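Local coordinates for protein hydrolase, haloacid dehalogenase-like family (Pseudomonas syringae pv. tomato, PDB 3S6J) that probably acts as a metal-dependent sugar phosphatase of the haloacid dehalogenase family, here with calcium bound in its presumed active site, at residues Q6-L17 with L103-T114; I37-K47 with L59-I67. All coordinates share one frame; numbering follows the deposited sequence.

Contact 1: residues Q6-L17 with L103-T114; sequences QTSFIFDLDGTL and LDKENLKWCIAT. With CA (calcium ion), chain M.
Phe-9 and Phe-11 are laced to 109-113 by four backbone hydrogen bonds, from Phe-9 N to Lys-109 O (2.7 Å) at one end to Ala-113 N to Phe-11 O (2.8 Å) at the other. Strands 8-11 and 110-113 run parallel, their axes 19° apart, as in a Rossmann-like HAD core. The tight part is apolar. Phe-9 (chi1 -69°) and Phe-11 (chi1 -74°) both hold CG opposite the carbonyl carbon, which carries the two rings to Leu-103. Its CD2 lies over one face of Phe-9, 4.1 Å from the ring centroid, while CD1 meets the Phe-11 edge at CE2 (3.5 Å). On the opposite side of the sheet Ile-10 CG2 touches Ala-113 CB at 3.7 Å. The loose end comprises exposed Gln-6, lending little more than CG against Leu-108 CD2 (3.7 Å), and the Lys-109 side chain, whose tip departs from 6-17. Beyond the other strand end, Asp-12 OD2 binds calcium at 2.5 Å and also accepts from Thr-16 OG1 on its anti lone pair; Asp-14 O and Asp-172 are further ligands, consistent with the HAD DxDx(T/V) motif. Strand 167-171 continues the sheet beyond 8-11, helix 151-160 packs on Ile-10 and Cys-111, and helix 118-127 meets Leu-13 and Ile-112.

Contact 2: residues I37-K47 with L59-I67; sequences IPLAMWRIHRK and LSRETGMSI
Ile-37 and Ile-67 meet end on through their CD1 methyls, 3.5 Å from Ile-37 CD1 to Ile-67 CD1, joining the loop that precedes helix 41-47 to the one that follows helix 52-63. Two residues on, Leu-39 presses CD2 on Leu-59 CD2 at 3.3 Å, closer than two methyls normally sit. Ala-40 then occupies the N-cap position of helix 41-47. The two helical segments run 136° apart with axes 11.8 Å from each other, and long side chains span much of the gap. Both helices lie in what is probably the helical cap of a HAD fold, set beside the Rossmann-like core, and here their side chains form a salt-bridge network round one carboxylate. Trp-42 backs two of its members, with CZ2 over a face of the Arg-43 guanidinium and CZ3 over a face of that of Arg-46. Arg-43, bent at chi3 (80°), brings NE to Glu-62 OE1 at 2.7 Å; the oxygen lies near the guanidinium plane, although that plane stands 85° from the carboxylate. Arg-43 NH2 has a further salt-bridge partner, Glu-210 of the second subunit, which ties this network to the dimer interface. Arg-46 places NH2 3.0 Å from Glu-62 OE2, and a water accepts from Arg-46 NE while donating to Arg-43 O and Glu-62 OE1. Finally, Lys-47 runs antiparallel alongside Leu-59, with CG 3.6 Å from Leu-59 CD2, before NZ makes a weak, 3.3 Å salt bridge to Glu-62 OE2.

In the fold
Contacts 1 and 2 lie on opposite sides of the chain's centre, their own centres about 31 Å apart and their nearest atoms about 8 Å apart, without touching. Both belong to the haloacid dehalogenase-like hydrolase part, the portion of a longer protein present here. Both segments of contact 2 fall between 6-17 and 103-114, so the helical insertion leaves the parallel sheet after strand 8-11 and the chain returns to pair 110-113 beside it. The calcium is held by contact 1, at the end of strand 8-11, on the side toward contact 2: the Lys-47 side chain is about 10 Å from that of Asp-14, a placement consistent with a cap over a HAD active site.

Contact 1: residues Q6-L17 with L103-T114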
loop_
_atom_site.group_PDB
_atom_site.type_symbol
_atom_site.label_atom_id
_atom_site.label_comp_id
_atom_site.label_asym_id
_atom_site.label_seq_id
_atom_site.Cartn_x
_atom_site.Cartn_y
_atom_site.Cartn_z
ATOM N N GLN E 6 -28.745 16.525 12.861
ATOM C CA GLN E 6 -27.455 16.786 12.228
ATOM C C GLN E 6 -26.439 15.654 12.469
ATOM O O GLN E 6 -26.364 15.074 13.556
ATOM C CB GLN E 6 -26.897 18.153 12.648
ATOM C CG GLN E 6 -27.070 19.278 11.601
ATOM C CD GLN E 6 -28.487 19.862 11.527
ATOM O OE1 GLN E 6 -29.238 19.841 12.506
ATOM N NE2 GLN E 6 -28.849 20.401 10.358
ATOM N N THR E 7 -25.676 15.333 11.432
ATOM C CA THR E 7 -24.682 14.277 11.507
ATOM C C THR E 7 -23.523 14.644 12.436
ATOM O O THR E 7 -23.067 15.796 12.453
ATOM C CB THR E 7 -24.134 13.943 10.108
ATOM O OG1 THR E 7 -25.166 13.302 9.346
ATOM C CG2 THR E 7 -22.923 13.009 10.216
ATOM N N SER E 8 -23.082 13.665 13.220
ATOM C CA SER E 8 -21.867 13.780 14.030
ATOM C C SER E 8 -20.777 12.885 13.431
ATOM O O SER E 8 -21.082 11.844 12.837
ATOM C CB SER E 8 -22.152 13.400 15.485
ATOM O OG SER E 8 -23.071 14.306 16.068
ATOM N N PHE E 9 -19.516 13.284 13.584
ATOM C CA PHE E 9 -18.440 12.695 12.799
ATOM C C PHE E 9 -17.358 12.024 13.632
ATOM O O PHE E 9 -16.767 12.635 14.529
ATOM C CB PHE E 9 -17.800 13.757 11.902
ATOM C CG PHE E 9 -18.694 14.232 10.792
ATOM C CD1 PHE E 9 -19.752 15.100 11.052
ATOM C CD2 PHE E 9 -18.479 13.821 9.487
ATOM C CE1 PHE E 9 -20.582 15.547 10.018
ATOM C CE2 PHE E 9 -19.302 14.258 8.454
ATOM C CZ PHE E 9 -20.359 15.120 8.721
ATOM N N ILE E 10 -17.082 10.762 13.317
ATOM C CA ILE E 10 -15.971 10.052 13.947
ATOM C C ILE E 10 -14.877 9.773 12.917
ATOM O O ILE E 10 -15.067 8.980 11.996
ATOM C CB ILE E 10 -16.418 8.741 14.600
ATOM C CG1 ILE E 10 -17.578 9.000 15.565
ATOM C CG2 ILE E 10 -15.255 8.132 15.326
ATOM C CD1 ILE E 10 -18.248 7.743 16.106
ATOM N N PHE E 11 -13.741 10.446 13.075
ATOM C CA PHE E 11 -12.663 10.355 12.108
ATOM C C PHE E 11 -11.569 9.410 12.600
ATOM O O PHE E 11 -11.136 9.490 13.754
ATOM C CB PHE E 11 -12.025 11.724 11.893
ATOM C CG PHE E 11 -12.852 12.683 11.081
ATOM C CD1 PHE E 11 -12.774 12.688 9.700
ATOM C CD2 PHE E 11 -13.664 13.613 11.701
ATOM C CE1 PHE E 11 -13.508 13.597 8.958
ATOM C CE2 PHE E 11 -14.406 14.519 10.963
ATOM C CZ PHE E 11 -14.337 14.508 9.593
ATOM N N ASP E 12 -11.126 8.514 11.731
ATOM C CA ASP E 12 -9.859 7.847 11.964
ATOM C C ASP E 12 -8.749 8.894 11.734
ATOM O O ASP E 12 -9.023 9.979 11.207
ATOM C CB ASP E 12 -9.708 6.660 11.024
ATOM C CG ASP E 12 -8.307 6.105 11.027
ATOM O OD1 ASP E 12 -7.897 5.544 12.056
ATOM O OD2 ASP E 12 -7.618 6.243 9.998
ATOM N N LEU E 13 -7.509 8.595 12.126
ATOM C CA LEU E 13 -6.446 9.603 12.026
ATOM C C LEU E 13 -5.380 9.255 10.988
ATOM O O LEU E 13 -5.324 9.837 9.902
ATOM C CB LEU E 13 -5.814 9.833 13.400
ATOM C CG LEU E 13 -4.728 10.907 13.551
ATOM C CD1 LEU E 13 -5.144 12.257 12.934
ATOM C CD2 LEU E 13 -4.371 11.066 15.037
ATOM N N ASP E 14 -4.537 8.301 11.344
ATOM C CA ASP E 14 -3.464 7.809 10.499
ATOM C C ASP E 14 -4.026 7.237 9.176
ATOM O O ASP E 14 -4.673 6.202 9.177
ATOM C CB ASP E 14 -2.696 6.775 11.341
ATOM C CG ASP E 14 -1.833 5.841 10.526
ATOM O OD1 ASP E 14 -1.977 4.614 10.717
ATOM O OD2 ASP E 14 -0.989 6.307 9.733
ATOM N N GLY E 15 -3.813 7.939 8.060
ATOM C CA GLY E 15 -4.241 7.462 6.753
ATOM C C GLY E 15 -5.526 8.113 6.294
ATOM O O GLY E 15 -5.945 7.965 5.144
ATOM N N THR E 16 -6.145 8.862 7.196
ATOM C CA THR E 16 -7.469 9.405 6.959
ATOM C C THR E 16 -7.392 10.931 6.985
ATOM O O THR E 16 -7.873 11.597 6.058
ATOM C CB THR E 16 -8.480 8.873 8.006
ATOM O OG1 THR E 16 -8.660 7.450 7.841
ATOM C CG2 THR E 16 -9.827 9.595 7.899
ATOM N N LEU E 17 -6.776 11.481 8.036
ATOM C CA LEU E 17 -6.508 12.921 8.101
ATOM C C LEU E 17 -5.017 13.266 7.875
ATOM O O LEU E 17 -4.697 14.326 7.348
ATOM C CB LEU E 17 -7.021 13.530 9.413
ATOM C CG LEU E 17 -8.515 13.380 9.692
ATOM C CD1 LEU E 17 -8.871 13.697 11.159
ATOM C CD2 LEU E 17 -9.347 14.216 8.725
ATOM N N LEU E 103 -16.454 21.788 9.506
ATOM C CA LEU E 103 -17.346 21.217 10.505
ATOM C C LEU E 103 -17.545 22.137 11.709
ATOM O O LEU E 103 -18.654 22.281 12.206
ATOM C CB LEU E 103 -16.828 19.852 10.983
ATOM C CG LEU E 103 -16.711 18.762 9.917
ATOM C CD1 LEU E 103 -16.137 17.481 10.526
ATOM C CD2 LEU E 103 -18.060 18.491 9.266
ATOM N N ASP E 104 -16.469 22.737 12.196
ATOM C CA ASP E 104 -16.582 23.639 13.341
ATOM C C ASP E 104 -17.462 24.825 12.988
ATOM O O ASP E 104 -18.371 25.180 13.731
ATOM C CB ASP E 104 -15.211 24.154 13.771
ATOM C CG ASP E 104 -14.316 23.058 14.250
ATOM O OD1 ASP E 104 -14.797 21.906 14.309
ATOM O OD2 ASP E 104 -13.136 23.348 14.565
ATOM N N LYS E 105 -17.169 25.435 11.847
ATOM C CA LYS E 105 -17.881 26.619 11.399
ATOM C C LYS E 105 -19.363 26.307 11.227
ATOM O O LYS E 105 -20.207 27.203 11.203
ATOM C CB LYS E 105 -17.290 27.110 10.083
ATOM C CG LYS E 105 -17.741 28.507 9.698
ATOM C CD LYS E 105 -17.430 28.822 8.242
ATOM C CE LYS E 105 -18.027 30.167 7.836
ATOM N NZ LYS E 105 -19.524 30.173 7.881
ATOM N N GLU E 106 -19.668 25.021 11.133
ATOM C CA GLU E 106 -21.002 24.558 10.806
ATOM C C GLU E 106 -21.672 23.931 12.026
ATOM O O GLU E 106 -22.775 23.396 11.929
ATOM C CB GLU E 106 -20.873 23.528 9.697
ATOM C CG GLU E 106 -22.052 23.380 8.788
ATOM C CD GLU E 106 -21.614 22.996 7.390
ATOM O OE1 GLU E 106 -20.652 23.621 6.897
ATOM O OE2 GLU E 106 -22.218 22.082 6.784
ATOM N N ASN E 107 -20.996 23.983 13.170
ATOM C CA ASN E 107 -21.513 23.388 14.405
ATOM C C ASN E 107 -21.685 21.864 14.416
ATOM O O ASN E 107 -22.289 21.307 15.339
ATOM C CB ASN E 107 -22.822 24.060 14.806
ATOM C CG ASN E 107 -22.613 25.483 15.252
ATOM O OD1 ASN E 107 -21.914 25.737 16.238
ATOM N ND2 ASN E 107 -23.195 26.432 14.514
ATOM N N LEU E 108 -21.149 21.186 13.406
ATOM C CA LEU E 108 -21.189 19.723 13.383
ATOM C C LEU E 108 -20.122 19.167 14.320
ATOM O O LEU E 108 -18.972 19.598 14.278
ATOM C CB LEU E 108 -20.980 19.201 11.957
ATOM C CG LEU E 108 -21.972 19.784 10.932
ATOM C CD1 LEU E 108 -21.525 19.518 9.498
ATOM C CD2 LEU E 108 -23.382 19.259 11.173
ATOM N N LYS E 109 -20.513 18.220 15.170
ATOM C CA LYS E 109 -19.609 17.642 16.157
ATOM C C LYS E 109 -18.762 16.523 15.553
ATOM O O LYS E 109 -19.273 15.691 14.795
ATOM C CB LYS E 109 -20.400 17.051 17.324
ATOM C CG LYS E 109 -21.439 17.959 17.947
ATOM C CD LYS E 109 -22.520 17.100 18.615
ATOM C CE LYS E 109 -23.245 17.821 19.747
ATOM N NZ LYS E 109 -24.215 18.863 19.277
ATOM N N TRP E 110 -17.477 16.487 15.910
ATOM C CA TRP E 110 -16.597 15.405 15.473
ATOM C C TRP E 110 -15.612 14.985 16.547
ATOM O O TRP E 110 -15.215 15.774 17.408
ATOM C CB TRP E 110 -15.834 15.769 14.199
ATOM C CG TRP E 110 -14.998 17.016 14.322
ATOM C CD1 TRP E 110 -15.396 18.292 14.059
ATOM C CD2 TRP E 110 -13.630 17.102 14.746
ATOM N NE1 TRP E 110 -14.366 19.164 14.285
ATOM C CE2 TRP E 110 -13.268 18.462 14.707
ATOM C CE3 TRP E 110 -12.675 16.161 15.152
ATOM C CZ2 TRP E 110 -11.986 18.912 15.052
ATOM C CZ3 TRP E 110 -11.397 16.606 15.496
ATOM C CH2 TRP E 110 -11.069 17.973 15.442
ATOM N N CYS E 111 -15.218 13.723 16.474
ATOM C CA CYS E 111 -14.246 13.163 17.387
ATOM C C CYS E 111 -13.248 12.336 16.594
ATOM O O CYS E 111 -13.596 11.739 15.576
ATOM C CB CYS E 111 -14.942 12.281 18.422
ATOM S SG CYS E 111 -13.870 11.719 19.759
ATOM N N ILE E 112 -12.001 12.305 17.055
ATOM C CA ILE E 112 -11.008 11.458 16.415
ATOM C C ILE E 112 -10.950 10.158 17.185
ATOM O O ILE E 112 -11.081 10.156 18.402
ATOM C CB ILE E 112 -9.641 12.152 16.306
ATOM C CG1 ILE E 112 -9.686 13.152 15.150
ATOM C CG2 ILE E 112 -8.517 11.126 16.120
ATOM C CD1 ILE E 112 -8.557 14.161 15.158
ATOM N N ALA E 113 -10.817 9.049 16.462
ATOM C CA ALA E 113 -10.786 7.719 17.074
ATOM C C ALA E 113 -9.735 6.854 16.391
ATOM O O ALA E 113 -9.896 6.474 15.223
ATOM C CB ALA E 113 -12.157 7.057 17.000
ATOM N N THR E 114 -8.665 6.547 17.132
ATOM C CA THR E 114 -7.492 5.862 16.587
ATOM C C THR E 114 -7.100 4.631 17.419
ATOM O O THR E 114 -7.227 4.637 18.647
ATOM C CB THR E 114 -6.275 6.841 16.478
ATOM O OG1 THR E 114 -5.119 6.130 16.023
ATOM C CG2 THR E 114 -5.956 7.484 17.831
HETATM CA CA CA M . -6.066 4.288 9.637
HETATM O O HOH W 1 -7.579 2.592 10.481
HETATM O O HOH W 2 -4.458 3.425 11.417
HETATM O O HOH W 3 -4.733 2.494 8.176
#

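Contact 2: residues I37-K47 with L59-I67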
loop_
_atom_site.group_PDB
_atom_site.type_symbol
_atom_site.label_atom_id
_atom_site.label_comp_id
_atom_site.label_asym_id
_atom_site.label_seq_id
_atom_site.Cartn_x
_atom_site.Cartn_y
_atom_site.Cartn_z
ATOM N N ILE E 37 11.011 -11.716 12.596
ATOM C CA ILE E 37 9.676 -12.048 12.107
ATOM C C ILE E 37 9.520 -11.357 10.755
ATOM O O ILE E 37 8.954 -10.272 10.654
ATOM C CB ILE E 37 8.562 -11.598 13.078
ATOM C CG1 ILE E 37 8.862 -12.090 14.490
ATOM C CG2 ILE E 37 7.172 -12.113 12.606
ATOM C CD1 ILE E 37 7.712 -11.917 15.469
ATOM N N PRO E 38 10.076 -11.980 9.711
ATOM C CA PRO E 38 10.170 -11.383 8.386
ATOM C C PRO E 38 8.829 -11.529 7.694
ATOM O O PRO E 38 8.361 -12.651 7.466
ATOM C CB PRO E 38 11.243 -12.236 7.704
ATOM C CG PRO E 38 11.087 -13.579 8.320
ATOM C CD PRO E 38 10.604 -13.360 9.741
ATOM N N LEU E 39 8.203 -10.398 7.402
ATOM C CA LEU E 39 6.859 -10.373 6.839
ATOM C C LEU E 39 6.906 -9.385 5.704
ATOM O O LEU E 39 7.439 -8.293 5.881
ATOM C CB LEU E 39 5.872 -9.864 7.878
ATOM C CG LEU E 39 4.657 -10.757 8.038
ATOM C CD1 LEU E 39 4.866 -11.692 9.218
ATOM C CD2 LEU E 39 3.412 -9.907 8.221
ATOM N N ALA E 40 6.386 -9.765 4.539
ATOM C CA ALA E 40 6.361 -8.849 3.402
ATOM C C ALA E 40 5.574 -7.603 3.794
ATOM O O ALA E 40 4.625 -7.658 4.574
ATOM C CB ALA E 40 5.754 -9.515 2.165
HETATM N N MSE E 41 5.965 -6.459 3.275
HETATM C CA MSE E 41 5.272 -5.245 3.684
HETATM C C MSE E 41 3.793 -5.111 3.308
HETATM O O MSE E 41 3.063 -4.423 4.002
HETATM C CB MSE E 41 6.078 -4.005 3.307
HETATM C CG MSE E 41 6.957 -3.601 4.495
HETATM SE SE MSE E 41 8.280 -2.489 3.900
HETATM C CE MSE E 41 7.569 -0.781 4.562
ATOM N N TRP E 42 3.340 -5.772 2.252
ATOM C CA TRP E 42 1.902 -5.736 1.937
ATOM C C TRP E 42 1.038 -6.368 3.062
ATOM O O TRP E 42 -0.062 -5.870 3.364
ATOM C CB TRP E 42 1.602 -6.384 0.578
ATOM C CG TRP E 42 1.665 -7.886 0.610
ATOM C CD1 TRP E 42 2.785 -8.663 0.547
ATOM C CD2 TRP E 42 0.554 -8.788 0.708
ATOM N NE1 TRP E 42 2.435 -10.001 0.609
ATOM C CE2 TRP E 42 1.074 -10.096 0.706
ATOM C CE3 TRP E 42 -0.828 -8.610 0.806
ATOM C CZ2 TRP E 42 0.260 -11.229 0.814
ATOM C CZ3 TRP E 42 -1.634 -9.728 0.897
ATOM C CH2 TRP E 42 -1.084 -11.023 0.901
ATOM N N ARG E 43 1.545 -7.437 3.688
ATOM C CA ARG E 43 0.864 -8.095 4.808
ATOM C C ARG E 43 0.782 -7.178 6.028
ATOM O O ARG E 43 -0.207 -7.186 6.748
ATOM C CB ARG E 43 1.545 -9.441 5.196
ATOM C CG ARG E 43 1.951 -10.329 4.011
ATOM C CD ARG E 43 2.190 -11.801 4.378
ATOM N NE ARG E 43 0.892 -12.469 4.473
ATOM C CZ ARG E 43 0.468 -13.453 3.685
ATOM N NH1 ARG E 43 1.244 -13.955 2.742
ATOM N NH2 ARG E 43 -0.742 -13.948 3.873
ATOM N N ILE E 44 1.831 -6.392 6.272
ATOM C CA ILE E 44 1.798 -5.408 7.360
ATOM C C ILE E 44 0.803 -4.276 7.053
ATOM O O ILE E 44 0.058 -3.826 7.930
ATOM C CB ILE E 44 3.202 -4.821 7.659
ATOM C CG1 ILE E 44 4.154 -5.937 8.134
ATOM C CG2 ILE E 44 3.094 -3.714 8.714
ATOM C CD1 ILE E 44 5.651 -5.608 8.076
ATOM N N HIS E 45 0.780 -3.849 5.795
ATOM C CA HIS E 45 -0.091 -2.749 5.345
ATOM C C HIS E 45 -1.552 -3.159 5.505
ATOM O O HIS E 45 -2.404 -2.339 5.844
ATOM C CB HIS E 45 0.220 -2.383 3.876
ATOM C CG HIS E 45 -0.437 -1.117 3.396
ATOM N ND1 HIS E 45 -0.171 -0.572 2.166
ATOM C CD2 HIS E 45 -1.329 -0.286 4.002
ATOM C CE1 HIS E 45 -0.867 0.549 2.023
ATOM N NE2 HIS E 45 -1.575 0.735 3.122
ATOM N N ARG E 46 -1.837 -4.436 5.277
ATOM C CA ARG E 46 -3.202 -4.962 5.407
ATOM C C ARG E 46 -3.784 -4.780 6.811
ATOM O O ARG E 46 -5.000 -4.670 6.972
ATOM C CB ARG E 46 -3.230 -6.461 5.080
ATOM C CG ARG E 46 -3.373 -6.816 3.612
ATOM C CD ARG E 46 -4.120 -8.163 3.461
ATOM N NE ARG E 46 -3.566 -9.248 4.289
ATOM C CZ ARG E 46 -3.742 -10.552 4.038
ATOM N NH1 ARG E 46 -4.454 -10.948 2.985
ATOM N NH2 ARG E 46 -3.204 -11.467 4.837
ATOM N N LYS E 47 -2.925 -4.789 7.829
ATOM C CA LYS E 47 -3.381 -4.759 9.220
ATOM C C LYS E 47 -3.356 -3.356 9.848
ATOM O O LYS E 47 -3.834 -3.152 10.966
ATOM C CB LYS E 47 -2.538 -5.700 10.091
ATOM C CG LYS E 47 -2.331 -7.109 9.541
ATOM C CD LYS E 47 -3.636 -7.888 9.365
ATOM C CE LYS E 47 -3.361 -9.391 9.200
ATOM N NZ LYS E 47 -4.544 -10.141 8.667
ATOM N N LEU E 59 -1.098 -11.364 12.376
ATOM C CA LEU E 59 0.063 -11.737 11.556
ATOM C C LEU E 59 0.620 -13.063 12.049
ATOM O O LEU E 59 1.016 -13.922 11.263
ATOM C CB LEU E 59 1.151 -10.660 11.645
ATOM C CG LEU E 59 0.729 -9.279 11.143
ATOM C CD1 LEU E 59 1.723 -8.170 11.547
ATOM C CD2 LEU E 59 0.526 -9.325 9.626
ATOM N N SER E 60 0.635 -13.188 13.370
ATOM C CA SER E 60 1.071 -14.368 14.092
ATOM C C SER E 60 0.393 -15.624 13.551
ATOM O O SER E 60 1.020 -16.499 12.942
ATOM C CB SER E 60 0.671 -14.180 15.557
ATOM O OG SER E 60 1.445 -14.967 16.428
ATOM N N ARG E 61 -0.906 -15.700 13.797
ATOM C CA ARG E 61 -1.735 -16.779 13.291
ATOM C C ARG E 61 -1.607 -17.004 11.780
ATOM O O ARG E 61 -1.594 -18.143 11.324
ATOM C CB ARG E 61 -3.186 -16.512 13.687
ATOM C CG ARG E 61 -4.210 -17.237 12.860
ATOM C CD ARG E 61 -5.224 -17.910 13.762
ATOM N NE ARG E 61 -4.833 -19.286 14.055
ATOM C CZ ARG E 61 -5.364 -20.027 15.026
ATOM N NH1 ARG E 61 -6.320 -19.516 15.802
ATOM N NH2 ARG E 61 -4.944 -21.272 15.218
ATOM N N GLU E 62 -1.498 -15.935 10.991
ATOM C CA GLU E 62 -1.429 -16.133 9.542
ATOM C C GLU E 62 -0.073 -16.682 9.087
ATOM O O GLU E 62 0.051 -17.202 7.978
ATOM C CB GLU E 62 -1.896 -14.902 8.757
ATOM C CG GLU E 62 -0.842 -13.938 8.232
ATOM C CD GLU E 62 -1.486 -12.828 7.386
ATOM O OE1 GLU E 62 -0.798 -12.172 6.561
ATOM O OE2 GLU E 62 -2.713 -12.629 7.543
ATOM N N THR E 63 0.928 -16.612 9.965
ATOM C CA THR E 63 2.241 -17.198 9.678
ATOM C C THR E 63 2.447 -18.539 10.381
ATOM O O THR E 63 3.437 -19.218 10.119
ATOM C CB THR E 63 3.411 -16.269 10.067
ATOM O OG1 THR E 63 3.605 -16.310 11.487
ATOM C CG2 THR E 63 3.146 -14.842 9.612
ATOM N N GLY E 64 1.529 -18.897 11.284
ATOM C CA GLY E 64 1.453 -20.243 11.835
ATOM C C GLY E 64 2.219 -20.480 13.128
ATOM O O GLY E 64 2.643 -21.600 13.429
HETATM N N MSE E 65 2.378 -19.440 13.927
HETATM C CA MSE E 65 3.326 -19.562 15.008
HETATM C C MSE E 65 2.932 -19.028 16.401
HETATM O O MSE E 65 2.788 -19.824 17.333
HETATM C CB MSE E 65 4.675 -19.042 14.533
HETATM C CG MSE E 65 5.301 -18.112 15.486
HETATM SE SE MSE E 65 4.813 -16.311 14.998
HETATM C CE MSE E 65 5.962 -16.174 13.411
ATOM N N SER E 66 2.762 -17.717 16.541
ATOM C CA SER E 66 2.366 -17.076 17.798
ATOM C C SER E 66 3.492 -16.295 18.470
ATOM O O SER E 66 4.658 -16.688 18.448
ATOM C CB SER E 66 1.726 -18.046 18.794
ATOM O OG SER E 66 2.695 -18.562 19.688
ATOM N N ILE E 67 3.122 -15.186 19.093
ATOM C CA ILE E 67 4.092 -14.300 19.706
ATOM C C ILE E 67 3.741 -14.086 21.172
ATOM O O ILE E 67 2.615 -13.724 21.505
ATOM C CB ILE E 67 4.139 -12.936 18.964
ATOM C CG1 ILE E 67 4.511 -13.134 17.490
ATOM C CG2 ILE E 67 5.095 -11.980 19.646
ATOM C CD1 ILE E 67 4.394 -11.876 16.629
HETATM O O HOH W 4 -1.842 -9.529 6.422
#